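Local coordinates for peptidase M16 inactive domain family protein (Pseudomonas fluorescens, PDB 3GWB) that belongs to the M16 peptidase family and probably has metal-dependent hydrolase activity, at residues T318-T326 with A418-P426. Sequence-based numbering, arbitrary orientation.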
ATOM      1  N   THR A 318       3.491 -16.698 -16.459  1.00 20.22           N
ATOM      2  CA  THR A 318       4.475 -17.008 -17.489  1.00 21.24           C
ATOM      3  C   THR A 318       3.949 -16.571 -18.845  1.00 20.27           C
ATOM      4  O   THR A 318       2.787 -16.193 -18.976  1.00 18.92           O
ATOM      5  CB  THR A 318       4.754 -18.525 -17.573  1.00 23.36           C
ATOM      6  OG1 THR A 318       3.538 -19.218 -17.882  1.00 23.91           O
ATOM      7  CG2 THR A 318       5.302 -19.048 -16.255  1.00 25.81           C
ATOM      8  N   ARG A 319       4.813 -16.623 -19.854  1.00 20.99           N
ATOM      9  CA  ARG A 319       4.415 -16.261 -21.205  1.00 21.26           C
ATOM     10  C   ARG A 319       3.342 -17.269 -21.613  1.00 19.47           C
ATOM     11  O   ARG A 319       3.467 -18.461 -21.330  1.00 18.35           O
ATOM     12  CB  ARG A 319       5.607 -16.356 -22.158  1.00 25.47           C
ATOM     13  CG  ARG A 319       6.855 -15.649 -21.660  1.00 31.09           C
ATOM     14  CD  ARG A 319       7.944 -15.618 -22.724  1.00 36.45           C
ATOM     15  NE  ARG A 319       7.682 -14.603 -23.743  1.00 41.52           N
ATOM     16  CZ  ARG A 319       7.675 -13.294 -23.503  1.00 44.29           C
ATOM     17  NH1 ARG A 319       7.916 -12.840 -22.278  1.00 45.60           N
ATOM     18  NH2 ARG A 319       7.424 -12.436 -24.485  1.00 45.33           N
ATOM     19  N   ALA A 320       2.291 -16.782 -22.268  1.00 18.50           N
ATOM     20  CA  ALA A 320       1.182 -17.624 -22.704  1.00 19.35           C
ATOM     21  C   ALA A 320       1.627 -18.868 -23.469  1.00 20.45           C
ATOM     22  O   ALA A 320       1.091 -19.959 -23.266  1.00 19.18           O
ATOM     23  CB  ALA A 320       0.218 -16.806 -23.559  1.00 18.68           C
ATOM     24  N   GLU A 321       2.610 -18.699 -24.345  1.00 22.73           N
ATOM     25  CA  GLU A 321       3.114 -19.803 -25.151  1.00 25.91           C
ATOM     26  C   GLU A 321       3.922 -20.822 -24.354  1.00 26.17           C
ATOM     27  O   GLU A 321       4.249 -21.891 -24.866  1.00 26.48           O
ATOM     28  CB  GLU A 321       3.966 -19.264 -26.304  1.00 28.09           C
ATOM     29  CG  GLU A 321       4.979 -18.220 -25.879  1.00 36.24           C
ATOM     30  CD  GLU A 321       5.979 -17.896 -26.973  1.00 40.79           C
ATOM     31  OE1 GLU A 321       5.551 -17.703 -28.133  1.00 43.89           O
ATOM     32  OE2 GLU A 321       7.192 -17.828 -26.671  1.00 45.25           O
HETATM   33  N   MSE A 322       4.245 -20.498 -23.107  1.00 25.83           N
HETATM   34  CA  MSE A 322       5.014 -21.415 -22.270  1.00 25.94           C
HETATM   35  C   MSE A 322       4.185 -22.010 -21.127  1.00 23.45           C
HETATM   36  O   MSE A 322       4.661 -22.879 -20.399  1.00 23.13           O
HETATM   37  CB  MSE A 322       6.231 -20.691 -21.679  1.00 26.95           C
HETATM   38  CG  MSE A 322       7.199 -20.120 -22.711  1.00 30.95           C
HETATM   39 SE   MSE A 322       8.107 -21.379 -23.655  1.00 33.19          SE
HETATM   40  CE  MSE A 322       7.062 -21.566 -25.051  1.00 34.05           C
ATOM     41  N   SER A 323       2.945 -21.546 -20.987  1.00 22.28           N
ATOM     42  CA  SER A 323       2.053 -21.981 -19.912  1.00 19.87           C
ATOM     43  C   SER A 323       1.788 -23.479 -19.849  1.00 19.84           C
ATOM     44  O   SER A 323       1.812 -24.080 -18.776  1.00 16.50           O
ATOM     45  CB  SER A 323       0.718 -21.249 -20.019  1.00 19.38           C
ATOM     46  OG  SER A 323       0.037 -21.617 -21.205  1.00 20.73           O
ATOM     47  N   GLU A 324       1.512 -24.072 -21.002  1.00 20.80           N
ATOM     48  CA  GLU A 324       1.227 -25.496 -21.071  1.00 22.35           C
ATOM     49  C   GLU A 324       2.396 -26.323 -20.513  1.00 22.22           C
ATOM     50  O   GLU A 324       2.200 -27.243 -19.713  1.00 21.12           O
ATOM     51  CB  GLU A 324       0.938 -25.876 -22.527  1.00 25.43           C
ATOM     52  CG  GLU A 324       0.077 -24.833 -23.270  1.00 30.10           C
ATOM     53  CD  GLU A 324       0.899 -23.739 -23.981  1.00 30.00           C
ATOM     54  OE1 GLU A 324       1.936 -23.306 -23.446  1.00 33.20           O
ATOM     55  OE2 GLU A 324       0.493 -23.301 -25.079  1.00 29.93           O
ATOM     56  N   GLY A 325       3.612 -25.980 -20.924  1.00 20.22           N
ATOM     57  CA  GLY A 325       4.776 -26.708 -20.456  1.00 19.12           C
ATOM     58  C   GLY A 325       5.178 -26.357 -19.033  1.00 19.73           C
ATOM     59  O   GLY A 325       5.623 -27.218 -18.275  1.00 17.88           O
ATOM     60  N   THR A 326       5.022 -25.090 -18.668  1.00 18.76           N
ATOM     61  CA  THR A 326       5.384 -24.639 -17.333  1.00 18.33           C
ATOM     62  C   THR A 326       4.507 -25.288 -16.266  1.00 18.83           C
ATOM     63  O   THR A 326       4.987 -25.625 -15.183  1.00 19.40           O
ATOM     64  CB  THR A 326       5.282 -23.104 -17.224  1.00 18.08           C
ATOM     65  OG1 THR A 326       6.089 -22.505 -18.247  1.00 19.60           O
ATOM     66  CG2 THR A 326       5.789 -22.627 -15.868  1.00 18.35           C
ATOM     67  N   ALA A 418      -5.696 -18.553 -16.191  1.00 18.08           N
ATOM     68  CA  ALA A 418      -6.385 -17.453 -16.848  1.00 17.31           C
ATOM     69  C   ALA A 418      -5.409 -16.858 -17.842  1.00 17.16           C
ATOM     70  O   ALA A 418      -4.332 -16.384 -17.470  1.00 17.42           O
ATOM     71  CB  ALA A 418      -6.809 -16.398 -15.828  1.00 19.33           C
ATOM     72  N   GLY A 419      -5.785 -16.899 -19.112  1.00 18.24           N
ATOM     73  CA  GLY A 419      -4.934 -16.369 -20.156  1.00 18.13           C
ATOM     74  C   GLY A 419      -5.524 -16.709 -21.508  1.00 16.86           C
ATOM     75  O   GLY A 419      -6.631 -17.240 -21.579  1.00 18.58           O
ATOM     76  N   PRO A 420      -4.812 -16.419 -22.602  1.00 17.46           N
ATOM     77  CA  PRO A 420      -5.297 -16.710 -23.953  1.00 18.25           C
ATOM     78  C   PRO A 420      -4.966 -18.134 -24.373  1.00 19.34           C
ATOM     79  O   PRO A 420      -4.031 -18.741 -23.842  1.00 18.24           O
ATOM     80  CB  PRO A 420      -4.540 -15.702 -24.798  1.00 17.20           C
ATOM     81  CG  PRO A 420      -3.195 -15.724 -24.135  1.00 17.18           C
ATOM     82  CD  PRO A 420      -3.546 -15.667 -22.657  1.00 16.71           C
ATOM     83  N   THR A 421      -5.724 -18.662 -25.329  1.00 19.82           N
ATOM     84  CA  THR A 421      -5.470 -20.006 -25.836  1.00 22.36           C
ATOM     85  C   THR A 421      -4.575 -19.831 -27.052  1.00 21.88           C
ATOM     86  O   THR A 421      -5.035 -19.415 -28.110  1.00 22.28           O
ATOM     87  CB  THR A 421      -6.775 -20.711 -26.244  1.00 23.40           C
ATOM     88  OG1 THR A 421      -7.578 -20.918 -25.075  1.00 26.74           O
ATOM     89  CG2 THR A 421      -6.481 -22.062 -26.884  1.00 24.71           C
ATOM     90  N   VAL A 422      -3.290 -20.136 -26.890  1.00 22.01           N
ATOM     91  CA  VAL A 422      -2.324 -19.970 -27.973  1.00 21.92           C
ATOM     92  C   VAL A 422      -1.435 -21.186 -28.202  1.00 22.70           C
ATOM     93  O   VAL A 422      -1.302 -22.046 -27.330  1.00 21.41           O
ATOM     94  CB  VAL A 422      -1.409 -18.759 -27.698  1.00 23.52           C
ATOM     95  CG1 VAL A 422      -2.220 -17.476 -27.703  1.00 22.83           C
ATOM     96  CG2 VAL A 422      -0.722 -18.927 -26.353  1.00 21.61           C
ATOM     97  N   ALA A 423      -0.819 -21.240 -29.380  1.00 24.16           N
ATOM     98  CA  ALA A 423       0.072 -22.337 -29.743  1.00 26.79           C
ATOM     99  C   ALA A 423       1.265 -22.397 -28.790  1.00 28.72           C
ATOM    100  O   ALA A 423       1.879 -21.374 -28.483  1.00 30.02           O
ATOM    101  CB  ALA A 423       0.553 -22.159 -31.178  1.00 26.59           C
ATOM    102  N   GLN A 424       1.587 -23.605 -28.334  1.00 30.79           N
ATOM    103  CA  GLN A 424       2.695 -23.834 -27.408  1.00 35.02           C
ATOM    104  C   GLN A 424       4.031 -23.805 -28.148  1.00 35.61           C
ATOM    105  O   GLN A 424       4.187 -24.474 -29.161  1.00 35.66           O
ATOM    106  CB  GLN A 424       2.526 -25.193 -26.726  1.00 36.95           C
ATOM    107  CG  GLN A 424       1.086 -25.546 -26.357  1.00 40.98           C
ATOM    108  CD  GLN A 424       0.278 -26.108 -27.519  1.00 44.61           C
ATOM    109  OE1 GLN A 424       0.342 -25.606 -28.643  1.00 45.20           O
ATOM    110  NE2 GLN A 424      -0.505 -27.151 -27.245  1.00 43.11           N
ATOM    111  N   LYS A 425       5.000 -23.051 -27.638  1.00 38.40           N
ATOM    112  CA  LYS A 425       6.301 -22.961 -28.299  1.00 40.09           C
ATOM    113  C   LYS A 425       7.440 -23.811 -27.710  1.00 41.23           C
ATOM    114  O   LYS A 425       8.606 -23.613 -28.061  1.00 40.54           O
ATOM    115  CB  LYS A 425       6.762 -21.498 -28.367  1.00 41.09           C
ATOM    116  CG  LYS A 425       7.899 -21.265 -29.363  1.00 42.24           C
ATOM    117  CD  LYS A 425       8.856 -20.158 -28.921  1.00 43.74           C
ATOM    118  CE  LYS A 425       8.281 -18.767 -29.134  1.00 44.01           C
ATOM    119  NZ  LYS A 425       9.239 -17.707 -28.693  1.00 43.76           N
ATOM    120  N   PRO A 426       7.132 -24.759 -26.806  1.00 41.80           N
ATOM    121  CA  PRO A 426       8.248 -25.551 -26.272  1.00 42.54           C
ATOM    122  C   PRO A 426       8.883 -26.461 -27.320  1.00 43.29           C
ATOM    123  O   PRO A 426       8.529 -26.320 -28.508  1.00 43.23           O
ATOM    124  CB  PRO A 426       7.601 -26.340 -25.139  1.00 42.48           C
ATOM    125  CG  PRO A 426       6.551 -25.393 -24.656  1.00 42.89           C
ATOM    126  CD  PRO A 426       5.942 -24.917 -25.953  1.00 42.41           C
TER
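Glu321 and Lys425 run side by side in the same direction, and a salt bridge of 2.9 Å joins Glu321 OE2 to Lys425 NZ, although the carboxylate oxygen is placed with less certainty. Beyond its CG the glutamate is extended, whereas the lysine leaves the backbone with CG opposite its own N (chi1 -164°) and then bends twice to bring the ammonium group alongside. Their backbones are joined as well: Lys425 N donates to Glu321 O at 3.1 Å in a nearly straight bond (166°). The same oxygen receives a CA-H...O contact from Gln424 CA at 3.6 Å. Nearer the backbone of Lys425, the bent selenomethionine Met322 brings CE against the lysine CB and within 3.6 Å of Pro426 CD.

Strands 311-319 and 414-419 each pair with strand 249-257 in the mixed sheet of the C-terminal half of the chain, and the chain end beyond 414-419 wraps over the turn leading into helix 323-340. Nearest the sheet, Ala320 CB touches Pro420 CG and Val422 CG2, 3.6 Å from each, with Thr250 of the central strand touching both Ala320 and Pro420. Farther along, Glu324 and Gln424 cross at about a right angle, but the fit is too tight in the model and its detail is doubtful. With Glu324 cut back to an alanine, the CG and carboxylate that lie across Gln424 would be gone, and the glutamine side chain would probably be freer to turn. Ser323 OG closes the turn, donating to Ala320 O at 2.8 Å.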